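C-type lectin domain family 4 member F (Mus musculus, PDB 6JJJ) binds galactose and fucose as a C-type lectin receptor of Kupffer cells, and could be involved in endocytosis. Local coordinates at residues Asn34-Ser39 and Gln68-Gln73; Gly78-Gly83 and Ser143-Cys148; Leu59-Ser64 and Val147-Thr152. One frame throughout, in Å; residues are numbered along the deposited sequence.

The modelled chain is a probably extracellular piece of the receptor that includes its C-type lectin domain. All three interactions meet around strand 147-151 in the domain core. Interactions 1 and 2 have centres about 10 Å apart, interactions 1 and 3 about 8 Å, and interactions 2 and 3 about 12 Å. Interaction 1 sets helix 65-75 against strand 34-38, the sheet neighbour of 147-151. Interactions 2 and 3 share Val147 and Cys148. Along the chain, interaction 1 closes before interaction 2 opens, while the segments of interactions 1 and 3 alternate. Early and late parts of the lectin domain are thereby joined: interactions 2 and 3 link segments 60 and 83 residues apart in sequence.

Interaction 1: residues Asn34-Ser39 and Gln68-Gln73; sequences NFYYFS and QAFLVQ
Phe70 meets Tyr36 and Phe38 in a buried aromatic cluster. The Tyr36-Phe70 pair is edge-to-face. Phe70 CE2 sits over one face of the Tyr36 ring, toward its rim, 3.6 Å from Tyr36 CD1. The two ring centroids are 5.1 Å apart and the planes are at 60°. The same CE2 corner also lies at the edge of the Phe38 ring, near its plane, 3.9 Å from Phe38 CZ. These two rings are turned obliquely to each other. Phe70 reaches both partners because its CG is anti to the backbone N (chi1 170°), which sends the ring out from the helix toward the strand.

The aliphatic contacts come from Leu71. Its branches divide between the two strand residues. Leu71 CD1 touches Phe38 CE2 at 3.7 Å, and Leu71 CD2 approaches Tyr36 CE2 more loosely at 4.3 Å.

No hydrogen bond joins the two segments. The hydroxyl of Tyr36 is bonded to Glu67, about one turn before Phe70 on helix 65-75. Phe70 is also stacked on Phe31 and packs against Arg40 of a second subunit.

The axes of the short segments, strand 34-38 and helix 68-73, come within 11.1 Å of each other and are inclined by 27°. A helix laid over a sheet strand through an apolar layer in this way is part of the core of the C-type lectin fold.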
ATOM      1  N   ASN A  34       5.641 -12.225   6.882  1.00109.06           N
ATOM      2  CA  ASN A  34       4.320 -12.648   6.445  1.00 98.09           C
ATOM      3  C   ASN A  34       3.382 -11.454   6.322  1.00 78.31           C
ATOM      4  O   ASN A  34       3.624 -10.379   6.879  1.00 70.17           O
ATOM      5  CB  ASN A  34       3.733 -13.693   7.402  1.00104.96           C
ATOM      6  CG  ASN A  34       4.610 -14.933   7.526  1.00108.24           C
ATOM      7  OD1 ASN A  34       4.633 -15.779   6.627  1.00110.85           O
ATOM      8  ND2 ASN A  34       5.336 -15.043   8.634  1.00107.06           N
ATOM      9  N   PHE A  35       2.300 -11.665   5.577  1.00 70.53           N
ATOM     10  CA  PHE A  35       1.215 -10.701   5.472  1.00 75.69           C
ATOM     11  C   PHE A  35       0.017 -11.188   6.279  1.00 74.84           C
ATOM     12  O   PHE A  35      -0.318 -12.377   6.261  1.00 81.77           O
ATOM     13  CB  PHE A  35       0.809 -10.484   4.013  1.00 80.20           C
ATOM     14  CG  PHE A  35       1.729  -9.567   3.259  1.00 88.47           C
ATOM     15  CD1 PHE A  35       1.584  -8.191   3.344  1.00 92.37           C
ATOM     16  CD2 PHE A  35       2.740 -10.084   2.460  1.00 88.85           C
ATOM     17  CE1 PHE A  35       2.433  -7.348   2.648  1.00 96.49           C
ATOM     18  CE2 PHE A  35       3.592  -9.246   1.764  1.00 87.94           C
ATOM     19  CZ  PHE A  35       3.439  -7.879   1.857  1.00 93.39           C
ATOM     20  N   TYR A  36      -0.608 -10.267   7.007  1.00 82.00           N
ATOM     21  CA  TYR A  36      -1.742 -10.575   7.863  1.00 84.11           C
ATOM     22  C   TYR A  36      -2.956  -9.778   7.415  1.00 81.65           C
ATOM     23  O   TYR A  36      -2.835  -8.614   7.018  1.00 82.14           O
ATOM     24  CB  TYR A  36      -1.430 -10.259   9.326  1.00 93.20           C
ATOM     25  CG  TYR A  36      -0.282 -11.052   9.896  1.00 97.30           C
ATOM     26  CD1 TYR A  36       1.035 -10.709   9.620  1.00 97.74           C
ATOM     27  CD2 TYR A  36      -0.517 -12.142  10.721  1.00 97.31           C
ATOM     28  CE1 TYR A  36       2.083 -11.436  10.149  1.00 97.04           C
ATOM     29  CE2 TYR A  36       0.524 -12.870  11.252  1.00 95.87           C
ATOM     30  CZ  TYR A  36       1.820 -12.516  10.967  1.00 96.55           C
ATOM     31  OH  TYR A  36       2.850 -13.252  11.504  1.00 96.34           O
ATOM     32  N   TYR A  37      -4.125 -10.414   7.469  1.00 75.83           N
ATOM     33  CA  TYR A  37      -5.391  -9.775   7.126  1.00 79.29           C
ATOM     34  C   TYR A  37      -6.336  -9.864   8.317  1.00 80.10           C
ATOM     35  O   TYR A  37      -6.684 -10.965   8.755  1.00 76.53           O
ATOM     36  CB  TYR A  37      -6.019 -10.431   5.895  1.00 84.35           C
ATOM     37  CG  TYR A  37      -7.388  -9.895   5.550  1.00 88.49           C
ATOM     38  CD1 TYR A  37      -7.539  -8.787   4.728  1.00 89.89           C
ATOM     39  CD2 TYR A  37      -8.532 -10.500   6.050  1.00 88.26           C
ATOM     40  CE1 TYR A  37      -8.796  -8.295   4.414  1.00 91.38           C
ATOM     41  CE2 TYR A  37      -9.787 -10.018   5.741  1.00 88.27           C
ATOM     42  CZ  TYR A  37      -9.914  -8.915   4.924  1.00 89.29           C
ATOM     43  OH  TYR A  37     -11.170  -8.438   4.620  1.00 89.44           O
ATOM     44  N   PHE A  38      -6.760  -8.711   8.823  1.00 82.66           N
ATOM     45  CA  PHE A  38      -7.718  -8.634   9.921  1.00 93.43           C
ATOM     46  C   PHE A  38      -9.096  -8.361   9.331  1.00111.51           C
ATOM     47  O   PHE A  38      -9.308  -7.324   8.693  1.00114.19           O
ATOM     48  CB  PHE A  38      -7.305  -7.560  10.925  1.00 86.58           C
ATOM     49  CG  PHE A  38      -5.972  -7.828  11.562  1.00 82.06           C
ATOM     50  CD1 PHE A  38      -4.800  -7.496  10.900  1.00 77.30           C
ATOM     51  CD2 PHE A  38      -5.886  -8.435  12.803  1.00 80.81           C
ATOM     52  CE1 PHE A  38      -3.566  -7.755  11.471  1.00 76.88           C
ATOM     53  CE2 PHE A  38      -4.653  -8.693  13.380  1.00 83.01           C
ATOM     54  CZ  PHE A  38      -3.494  -8.352  12.716  1.00 81.59           C
ATOM     55  N   SER A  39     -10.018  -9.300   9.524  1.00 73.87           N
ATOM     56  CA  SER A  39     -11.270  -9.272   8.785  1.00 86.34           C
ATOM     57  C   SER A  39     -12.155  -8.120   9.254  1.00 88.46           C
ATOM     58  O   SER A  39     -12.043  -7.619  10.379  1.00 91.65           O
ATOM     59  CB  SER A  39     -12.014 -10.601   8.935  1.00 93.84           C
ATOM     60  OG  SER A  39     -12.441 -10.802  10.271  1.00 98.57           O
ATOM     61  N   GLN A  68       2.724 -12.608  18.530  1.00121.20           N
ATOM     62  CA  GLN A  68       1.446 -12.470  19.220  1.00124.16           C
ATOM     63  C   GLN A  68       1.187 -11.019  19.603  1.00128.39           C
ATOM     64  O   GLN A  68       0.044 -10.549  19.545  1.00123.33           O
ATOM     65  CB  GLN A  68       1.402 -13.363  20.463  1.00123.92           C
ATOM     66  CG  GLN A  68       0.130 -13.177  21.286  1.00124.24           C
ATOM     67  CD  GLN A  68      -0.414 -14.472  21.867  1.00129.42           C
ATOM     68  OE1 GLN A  68       0.130 -15.552  21.639  1.00138.61           O
ATOM     69  NE2 GLN A  68      -1.507 -14.367  22.618  1.00125.51           N
ATOM     70  N   ALA A  69       2.234 -10.294  20.005  1.00 99.21           N
ATOM     71  CA  ALA A  69       2.062  -8.884  20.335  1.00111.26           C
ATOM     72  C   ALA A  69       1.487  -8.127  19.147  1.00110.94           C
ATOM     73  O   ALA A  69       0.507  -7.387  19.285  1.00114.25           O
ATOM     74  CB  ALA A  69       3.397  -8.276  20.769  1.00118.12           C
ATOM     75  N   PHE A  70       2.057  -8.340  17.959  1.00118.62           N
ATOM     76  CA  PHE A  70       1.537  -7.698  16.758  1.00109.99           C
ATOM     77  C   PHE A  70       0.035  -7.920  16.635  1.00114.02           C
ATOM     78  O   PHE A  70      -0.732  -6.971  16.434  1.00115.03           O
ATOM     79  CB  PHE A  70       2.262  -8.235  15.526  1.00 97.97           C
ATOM     80  CG  PHE A  70       1.641  -7.810  14.238  1.00 91.82           C
ATOM     81  CD1 PHE A  70       1.721  -6.494  13.819  1.00 93.57           C
ATOM     82  CD2 PHE A  70       0.965  -8.722  13.448  1.00 90.46           C
ATOM     83  CE1 PHE A  70       1.144  -6.097  12.631  1.00 95.48           C
ATOM     84  CE2 PHE A  70       0.385  -8.332  12.258  1.00 93.13           C
ATOM     85  CZ  PHE A  70       0.475  -7.019  11.848  1.00 95.25           C
ATOM     86  N   LEU A  71      -0.403  -9.171  16.765  1.00149.75           N
ATOM     87  CA  LEU A  71      -1.830  -9.468  16.745  1.00147.10           C
ATOM     88  C   LEU A  71      -2.556  -8.678  17.829  1.00159.49           C
ATOM     89  O   LEU A  71      -3.499  -7.930  17.548  1.00160.58           O
ATOM     90  CB  LEU A  71      -2.060 -10.966  16.930  1.00135.40           C
ATOM     91  CG  LEU A  71      -1.826 -11.908  15.747  1.00129.19           C
ATOM     92  CD1 LEU A  71      -2.763 -11.588  14.588  1.00118.80           C
ATOM     93  CD2 LEU A  71      -0.373 -11.876  15.295  1.00129.62           C
ATOM     94  N   VAL A  72      -2.121  -8.835  19.082  1.00111.94           N
ATOM     95  CA  VAL A  72      -2.853  -8.275  20.215  1.00118.20           C
ATOM     96  C   VAL A  72      -3.110  -6.786  20.015  1.00113.18           C
ATOM     97  O   VAL A  72      -4.236  -6.308  20.196  1.00118.13           O
ATOM     98  CB  VAL A  72      -2.097  -8.546  21.529  1.00123.41           C
ATOM     99  CG1 VAL A  72      -2.682  -7.721  22.663  1.00126.48           C
ATOM    100  CG2 VAL A  72      -2.146 -10.030  21.871  1.00124.16           C
ATOM    101  N   GLN A  73      -2.074  -6.023  19.645  1.00140.54           N
ATOM    102  CA  GLN A  73      -2.276  -4.583  19.522  1.00131.67           C
ATOM    103  C   GLN A  73      -3.107  -4.216  18.297  1.00132.14           C
ATOM    104  O   GLN A  73      -3.678  -3.120  18.256  1.00131.44           O
ATOM    105  CB  GLN A  73      -0.945  -3.828  19.446  1.00126.78           C
ATOM    106  CG  GLN A  73       0.304  -4.648  19.679  1.00126.92           C
ATOM    107  CD  GLN A  73       1.514  -3.785  19.976  1.00127.04           C
ATOM    108  OE1 GLN A  73       2.387  -3.600  19.126  1.00123.23           O
ATOM    109  NE2 GLN A  73       1.576  -3.253  21.192  1.00130.46           N
TER

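Interaction 2: residues Gly78-Gly83 and Ser143-Cys148; sequences GDHWIG and SYPWVC
The backbones of 78-83 and 143-148 are joined by one hydrogen bond, from Trp81 N to Pro145 O at 2.7 Å. It is nearly straight, with an angle of 168° at the hydrogen. The carbonyl of Pro145 also receives a CA-H contact from His80.

The main side-chain contact is Trp81 with Tyr144. The two cross at about a right angle. Tyr144 CB lies over the five-membered ring of the indole in a CH-pi contact, 3.7 Å from its centroid. The Tyr144 ring then turns its edge to the face of the six-membered ring, with the planes at 84°. Tyr144 CD2 leads this approach and comes 3.5 Å from Trp81 CZ2. The side chain of Tyr144 is about 9 Å from a bound calcium ion but is not one of its ligands. The indole NH of Trp81 has weak hydrogen bonds to the backbone oxygens of Lys43 and Ser142. His130 and Trp45 add further aromatic contacts to this group.

Trp81, Ile82 and Gly83 belong to the WIGL sequence motif of C-type lectin domains. Here its tryptophan is buried, with Tyr144 over one face of the indole.

Pro145 lies at the edge of the His80 imidazole, and the carbonyl oxygen of Trp146 sits over one face of that ring. Asp79 CB touches the other ortho carbon of the tyrosine ring, Tyr144 CD1, at 3.7 Å. The Asp79 carboxylate lies nearly parallel to the Tyr144 ring but displaced from its plane.

Toward the other end, Trp81 CB meets Trp146 CB at 3.7 Å. Ile82 and Val147 lie side by side, pointing the same way. Val147 CG1 stands between its own N and carbonyl carbon (chi1 53°), which brings it 3.7 Å from Ile82 CG2.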
ATOM      1  N   GLY A  78     -10.774  -6.937  20.956  1.00133.52           N
ATOM      2  CA  GLY A  78     -11.404  -7.717  19.909  1.00132.21           C
ATOM      3  C   GLY A  78     -11.014  -9.180  19.934  1.00128.01           C
ATOM      4  O   GLY A  78      -9.829  -9.508  20.034  1.00129.74           O
ATOM      5  N   ASP A  79     -12.003 -10.066  19.837  1.00121.10           N
ATOM      6  CA  ASP A  79     -11.767 -11.504  19.796  1.00115.81           C
ATOM      7  C   ASP A  79     -11.689 -11.947  18.339  1.00107.77           C
ATOM      8  O   ASP A  79     -12.653 -11.781  17.581  1.00113.09           O
ATOM      9  CB  ASP A  79     -12.868 -12.260  20.535  1.00120.20           C
ATOM     10  CG  ASP A  79     -13.146 -11.687  21.915  1.00122.86           C
ATOM     11  OD1 ASP A  79     -12.795 -10.510  22.152  1.00123.47           O
ATOM     12  OD2 ASP A  79     -13.712 -12.411  22.762  1.00123.31           O
ATOM     13  N   HIS A  80     -10.550 -12.518  17.953  1.00126.63           N
ATOM     14  CA  HIS A  80     -10.287 -12.915  16.576  1.00106.33           C
ATOM     15  C   HIS A  80      -9.936 -14.393  16.525  1.00 94.51           C
ATOM     16  O   HIS A  80      -9.027 -14.843  17.229  1.00 93.36           O
ATOM     17  CB  HIS A  80      -9.119 -12.126  15.962  1.00 98.65           C
ATOM     18  CG  HIS A  80      -9.493 -10.806  15.364  1.00 87.74           C
ATOM     19  ND1 HIS A  80     -10.614 -10.631  14.586  1.00 84.61           N
ATOM     20  CD2 HIS A  80      -8.858  -9.610  15.381  1.00 84.47           C
ATOM     21  CE1 HIS A  80     -10.667  -9.377  14.171  1.00 82.22           C
ATOM     22  NE2 HIS A  80      -9.616  -8.735  14.644  1.00 82.94           N
ATOM     23  N   TRP A  81     -10.629 -15.136  15.667  1.00 89.57           N
ATOM     24  CA  TRP A  81     -10.276 -16.531  15.442  1.00 92.11           C
ATOM     25  C   TRP A  81      -8.807 -16.677  15.070  1.00 93.17           C
ATOM     26  O   TRP A  81      -8.203 -15.730  14.556  1.00 92.85           O
ATOM     27  CB  TRP A  81     -11.114 -17.138  14.317  1.00 92.94           C
ATOM     28  CG  TRP A  81     -12.494 -17.538  14.674  1.00 93.16           C
ATOM     29  CD1 TRP A  81     -13.633 -17.219  14.000  1.00 93.78           C
ATOM     30  CD2 TRP A  81     -12.892 -18.353  15.780  1.00 92.94           C
ATOM     31  NE1 TRP A  81     -14.720 -17.784  14.616  1.00 95.08           N
ATOM     32  CE2 TRP A  81     -14.293 -18.482  15.715  1.00 93.33           C
ATOM     33  CE3 TRP A  81     -12.203 -18.982  16.821  1.00 91.37           C
ATOM     34  CZ2 TRP A  81     -15.017 -19.215  16.653  1.00 92.07           C
ATOM     35  CZ3 TRP A  81     -12.923 -19.708  17.748  1.00 92.67           C
ATOM     36  CH2 TRP A  81     -14.315 -19.818  17.659  1.00 91.73           C
ATOM     37  N   ILE A  82      -8.225 -17.853  15.317  1.00 92.33           N
ATOM     38  CA  ILE A  82      -6.907 -18.207  14.809  1.00 94.84           C
ATOM     39  C   ILE A  82      -6.907 -19.693  14.468  1.00 97.85           C
ATOM     40  O   ILE A  82      -7.864 -20.419  14.741  1.00 94.62           O
ATOM     41  CB  ILE A  82      -5.780 -17.871  15.806  1.00 95.85           C
ATOM     42  CG1 ILE A  82      -6.114 -18.390  17.203  1.00 97.30           C
ATOM     43  CG2 ILE A  82      -5.541 -16.365  15.845  1.00 96.44           C
ATOM     44  CD1 ILE A  82      -4.957 -18.301  18.176  1.00 97.51           C
ATOM     45  N   GLY A  83      -5.799 -20.144  13.884  1.00 95.59           N
ATOM     46  CA  GLY A  83      -5.731 -21.459  13.280  1.00102.36           C
ATOM     47  C   GLY A  83      -5.400 -22.617  14.198  1.00107.97           C
ATOM     48  O   GLY A  83      -4.784 -23.594  13.759  1.00113.37           O
ATOM     49  N   SER A 143     -19.640 -17.127  15.521  1.00 92.93           N
ATOM     50  CA  SER A 143     -19.191 -16.259  14.432  1.00 93.09           C
ATOM     51  C   SER A 143     -18.369 -15.101  14.988  1.00 87.28           C
ATOM     52  O   SER A 143     -18.897 -14.039  15.320  1.00 88.79           O
ATOM     53  CB  SER A 143     -20.381 -15.747  13.626  1.00 99.61           C
ATOM     54  OG  SER A 143     -20.904 -16.755  12.781  1.00103.22           O
ATOM     55  N   TYR A 144     -17.059 -15.298  15.039  1.00 98.37           N
ATOM     56  CA  TYR A 144     -16.117 -14.247  15.378  1.00 93.44           C
ATOM     57  C   TYR A 144     -15.406 -13.764  14.122  1.00 92.05           C
ATOM     58  O   TYR A 144     -15.426 -14.438  13.086  1.00 91.22           O
ATOM     59  CB  TYR A 144     -15.062 -14.736  16.380  1.00 99.26           C
ATOM     60  CG  TYR A 144     -15.584 -14.978  17.773  1.00103.13           C
ATOM     61  CD1 TYR A 144     -15.649 -13.947  18.701  1.00108.83           C
ATOM     62  CD2 TYR A 144     -16.001 -16.241  18.165  1.00107.05           C
ATOM     63  CE1 TYR A 144     -16.122 -14.168  19.976  1.00117.65           C
ATOM     64  CE2 TYR A 144     -16.476 -16.469  19.437  1.00113.77           C
ATOM     65  CZ  TYR A 144     -16.533 -15.431  20.339  1.00119.60           C
ATOM     66  OH  TYR A 144     -17.006 -15.663  21.610  1.00122.56           O
ATOM     67  N   PRO A 145     -14.762 -12.597  14.174  1.00 86.13           N
ATOM     68  CA  PRO A 145     -13.819 -12.235  13.102  1.00 86.89           C
ATOM     69  C   PRO A 145     -12.568 -13.096  13.195  1.00 88.27           C
ATOM     70  O   PRO A 145     -12.485 -13.968  14.067  1.00 91.68           O
ATOM     71  CB  PRO A 145     -13.529 -10.752  13.361  1.00 90.99           C
ATOM     72  CG  PRO A 145     -13.803 -10.565  14.825  1.00 92.18           C
ATOM     73  CD  PRO A 145     -14.895 -11.541  15.195  1.00 90.10           C
ATOM     74  N   TRP A 146     -11.590 -12.872  12.324  1.00 88.31           N
ATOM     75  CA  TRP A 146     -10.440 -13.762  12.250  1.00 88.68           C
ATOM     76  C   TRP A 146      -9.230 -13.010  11.713  1.00 88.61           C
ATOM     77  O   TRP A 146      -9.302 -11.827  11.377  1.00 87.30           O
ATOM     78  CB  TRP A 146     -10.737 -14.966  11.354  1.00 88.39           C
ATOM     79  CG  TRP A 146     -10.947 -14.570   9.920  1.00 88.09           C
ATOM     80  CD1 TRP A 146      -9.996 -14.489   8.945  1.00 85.48           C
ATOM     81  CD2 TRP A 146     -12.182 -14.189   9.307  1.00 87.75           C
ATOM     82  NE1 TRP A 146     -10.566 -14.089   7.760  1.00 85.13           N
ATOM     83  CE2 TRP A 146     -11.907 -13.898   7.957  1.00 86.57           C
ATOM     84  CE3 TRP A 146     -13.497 -14.068   9.768  1.00 90.31           C
ATOM     85  CZ2 TRP A 146     -12.897 -13.495   7.064  1.00 86.67           C
ATOM     86  CZ3 TRP A 146     -14.479 -13.669   8.880  1.00 90.22           C
ATOM     87  CH2 TRP A 146     -14.174 -13.385   7.545  1.00 88.42           C
ATOM     88  N   VAL A 147      -8.106 -13.718  11.631  1.00 92.71           N
ATOM     89  CA  VAL A 147      -6.878 -13.186  11.046  1.00 94.70           C
ATOM     90  C   VAL A 147      -6.232 -14.271  10.192  1.00 94.21           C
ATOM     91  O   VAL A 147      -6.008 -15.391  10.663  1.00 97.58           O
ATOM     92  CB  VAL A 147      -5.912 -12.681  12.138  1.00 93.80           C
ATOM     93  CG1 VAL A 147      -5.672 -13.769  13.177  1.00 92.79           C
ATOM     94  CG2 VAL A 147      -4.612 -12.204  11.522  1.00 93.57           C
ATOM     95  N   CYS A 148      -5.921 -13.933   8.944  1.00 75.40           N
ATOM     96  CA  CYS A 148      -5.213 -14.828   8.039  1.00 82.01           C
ATOM     97  C   CYS A 148      -3.727 -14.487   8.022  1.00 87.02           C
ATOM     98  O   CYS A 148      -3.333 -13.347   8.277  1.00 87.56           O
ATOM     99  CB  CYS A 148      -5.761 -14.730   6.611  1.00 88.53           C
ATOM    100  SG  CYS A 148      -7.555 -14.911   6.402  1.00 94.09           S
TER

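Interaction 3: residues Leu59-Ser64 and Val147-Thr152; sequences LASVTS and VCKKST
The carbonyl oxygen of Val147 is approached by two residues of the 59-64 segment, Leu59 and Ala60. Ala60 N donates a hydrogen bond to Val147 O at 2.8 Å, with an N-H...O angle of 167°. The donor is tilted 30° from the carbonyl plane. Leu59 CA adds a CA-H contact to the same oxygen at 3.3 Å. Leu59 CD2 also turns back toward it.

Leu59 and Cys148 form an antiparallel non-hydrogen-bonded pair with CA atoms 4.3 Å apart. Their side chains diverge. Leu59 goes to Trp45 and Cys52, and Cys148 is joined to Cys52 by a disulfide.

Ala60 provides the apolar part of the contact. Its methyl group meets Val147 CG1 at 3.7 Å. Its CA lies 3.7 Å from Lys149 CB.

Beyond Ala60, the Lys149 chain runs out alongside the loop. Its first part is extended, and the bend at chi3 (85°) carries CE to the backbone of Ser61. The ammonium end, Lys149 NZ, comes only to 3.6 Å from Ser61 O; its salt bridge is with Glu67, which also bonds Thr63 N. One carboxylate therefore ties the lysine and the loop together at the start of helix 65-75, beside strand 34-38. Ser61 OG is bonded to Asp97.

Strand 58-59 is the outermost strand of its sheet within this chain, next to 147-151, which has strand 34-38 on its other side. The loop then leads on to Ser64, the N-cap of helix 65-75. Helix 45-54 packs against Leu59 and Cys148.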
ATOM      1  N   LEU A  59      -5.420 -19.370   8.744  1.00102.84           N
ATOM      2  CA  LEU A  59      -5.611 -18.636   9.988  1.00 96.07           C
ATOM      3  C   LEU A  59      -4.287 -18.518  10.732  1.00 90.27           C
ATOM      4  O   LEU A  59      -3.589 -19.515  10.939  1.00 87.08           O
ATOM      5  CB  LEU A  59      -6.651 -19.339  10.852  1.00 93.04           C
ATOM      6  CG  LEU A  59      -8.083 -19.291  10.313  1.00 85.98           C
ATOM      7  CD1 LEU A  59      -8.976 -20.279  11.051  1.00 84.29           C
ATOM      8  CD2 LEU A  59      -8.651 -17.884  10.410  1.00 83.63           C
ATOM      9  N   ALA A  60      -3.952 -17.293  11.136  1.00 84.66           N
ATOM     10  CA  ALA A  60      -2.617 -16.984  11.632  1.00 90.78           C
ATOM     11  C   ALA A  60      -2.160 -17.983  12.688  1.00 97.43           C
ATOM     12  O   ALA A  60      -2.965 -18.558  13.428  1.00 99.03           O
ATOM     13  CB  ALA A  60      -2.594 -15.568  12.213  1.00 87.92           C
ATOM     14  N   SER A  61      -0.843 -18.164  12.759  1.00108.51           N
ATOM     15  CA  SER A  61      -0.175 -18.988  13.759  1.00116.42           C
ATOM     16  C   SER A  61       0.743 -18.106  14.601  1.00123.90           C
ATOM     17  O   SER A  61       0.808 -16.889  14.415  1.00133.41           O
ATOM     18  CB  SER A  61       0.621 -20.115  13.092  1.00119.72           C
ATOM     19  OG  SER A  61      -0.153 -20.768  12.100  1.00122.62           O
ATOM     20  N   VAL A  62       1.476 -18.729  15.523  1.00140.54           N
ATOM     21  CA  VAL A  62       2.464 -18.025  16.339  1.00139.62           C
ATOM     22  C   VAL A  62       3.743 -18.860  16.387  1.00148.37           C
ATOM     23  O   VAL A  62       3.872 -19.776  17.207  1.00145.17           O
ATOM     24  CB  VAL A  62       1.945 -17.717  17.751  1.00121.72           C
ATOM     25  CG1 VAL A  62       0.815 -16.695  17.696  1.00119.16           C
ATOM     26  CG2 VAL A  62       1.475 -18.990  18.445  1.00120.91           C
ATOM     27  N   THR A  63       4.699 -18.540  15.517  1.00123.88           N
ATOM     28  CA  THR A  63       6.032 -19.116  15.640  1.00131.83           C
ATOM     29  C   THR A  63       6.835 -18.472  16.764  1.00129.53           C
ATOM     30  O   THR A  63       7.776 -19.090  17.272  1.00133.24           O
ATOM     31  CB  THR A  63       6.798 -18.977  14.320  1.00140.04           C
ATOM     32  OG1 THR A  63       8.101 -19.563  14.455  1.00144.30           O
ATOM     33  CG2 THR A  63       6.942 -17.513  13.924  1.00141.62           C
ATOM     34  N   SER A  64       6.480 -17.249  17.159  1.00133.60           N
ATOM     35  CA  SER A  64       7.200 -16.500  18.177  1.00130.33           C
ATOM     36  C   SER A  64       6.189 -15.811  19.088  1.00131.90           C
ATOM     37  O   SER A  64       4.973 -15.922  18.897  1.00129.49           O
ATOM     38  CB  SER A  64       8.156 -15.491  17.530  1.00127.90           C
ATOM     39  OG  SER A  64       7.464 -14.614  16.655  1.00127.44           O
ATOM     40  N   VAL A 147      -8.106 -13.718  11.631  1.00 92.71           N
ATOM     41  CA  VAL A 147      -6.878 -13.186  11.046  1.00 94.70           C
ATOM     42  C   VAL A 147      -6.232 -14.271  10.192  1.00 94.21           C
ATOM     43  O   VAL A 147      -6.008 -15.391  10.663  1.00 97.58           O
ATOM     44  CB  VAL A 147      -5.912 -12.681  12.138  1.00 93.80           C
ATOM     45  CG1 VAL A 147      -5.672 -13.769  13.177  1.00 92.79           C
ATOM     46  CG2 VAL A 147      -4.612 -12.204  11.522  1.00 93.57           C
ATOM     47  N   CYS A 148      -5.921 -13.933   8.944  1.00 75.40           N
ATOM     48  CA  CYS A 148      -5.213 -14.828   8.039  1.00 82.01           C
ATOM     49  C   CYS A 148      -3.727 -14.487   8.022  1.00 87.02           C
ATOM     50  O   CYS A 148      -3.333 -13.347   8.277  1.00 87.56           O
ATOM     51  CB  CYS A 148      -5.761 -14.730   6.611  1.00 88.53           C
ATOM     52  SG  CYS A 148      -7.555 -14.911   6.402  1.00 94.09           S
ATOM     53  N   LYS A 149      -2.900 -15.485   7.703  1.00101.47           N
ATOM     54  CA  LYS A 149      -1.465 -15.278   7.542  1.00101.00           C
ATOM     55  C   LYS A 149      -1.007 -15.844   6.204  1.00100.46           C
ATOM     56  O   LYS A 149      -1.467 -16.905   5.773  1.00 99.00           O
ATOM     57  CB  LYS A 149      -0.654 -15.926   8.680  1.00 97.93           C
ATOM     58  CG  LYS A 149       0.855 -15.722   8.544  1.00 94.86           C
ATOM     59  CD  LYS A 149       1.583 -15.822   9.879  1.00 95.39           C
ATOM     60  CE  LYS A 149       1.915 -17.262  10.248  1.00 94.85           C
ATOM     61  NZ  LYS A 149       2.764 -17.333  11.474  1.00 93.99           N
ATOM     62  N   LYS A 150      -0.078 -15.137   5.565  1.00 88.40           N
ATOM     63  CA  LYS A 150       0.404 -15.491   4.238  1.00 91.29           C
ATOM     64  C   LYS A 150       1.913 -15.336   4.189  1.00 88.99           C
ATOM     65  O   LYS A 150       2.469 -14.400   4.768  1.00 81.18           O
ATOM     66  CB  LYS A 150      -0.252 -14.619   3.163  1.00 97.23           C
ATOM     67  CG  LYS A 150       0.240 -14.895   1.754  1.00103.68           C
ATOM     68  CD  LYS A 150      -0.475 -14.016   0.734  1.00107.53           C
ATOM     69  CE  LYS A 150      -1.864 -14.549   0.400  1.00108.64           C
ATOM     70  NZ  LYS A 150      -1.844 -15.397  -0.830  1.00107.34           N
ATOM     71  N   SER A 151       2.566 -16.262   3.495  1.00117.81           N
ATOM     72  CA  SER A 151       4.015 -16.283   3.392  1.00126.39           C
ATOM     73  C   SER A 151       4.469 -15.614   2.102  1.00134.56           C
ATOM     74  O   SER A 151       3.746 -15.592   1.101  1.00131.69           O
ATOM     75  CB  SER A 151       4.539 -17.721   3.432  1.00129.00           C
ATOM     76  OG  SER A 151       4.060 -18.410   4.573  1.00127.94           O
ATOM     77  N   THR A 152       5.677 -15.058   2.141  1.00117.34           N
ATOM     78  CA  THR A 152       6.292 -14.439   0.976  1.00122.44           C
ATOM     79  C   THR A 152       7.804 -14.503   1.131  1.00117.25           C
ATOM     80  O   THR A 152       8.329 -14.633   2.241  1.00113.55           O
ATOM     81  CB  THR A 152       5.846 -12.980   0.788  1.00128.23           C
ATOM     82  OG1 THR A 152       5.735 -12.340   2.067  1.00130.01           O
ATOM     83  CG2 THR A 152       4.515 -12.906   0.050  1.00128.95           C
TER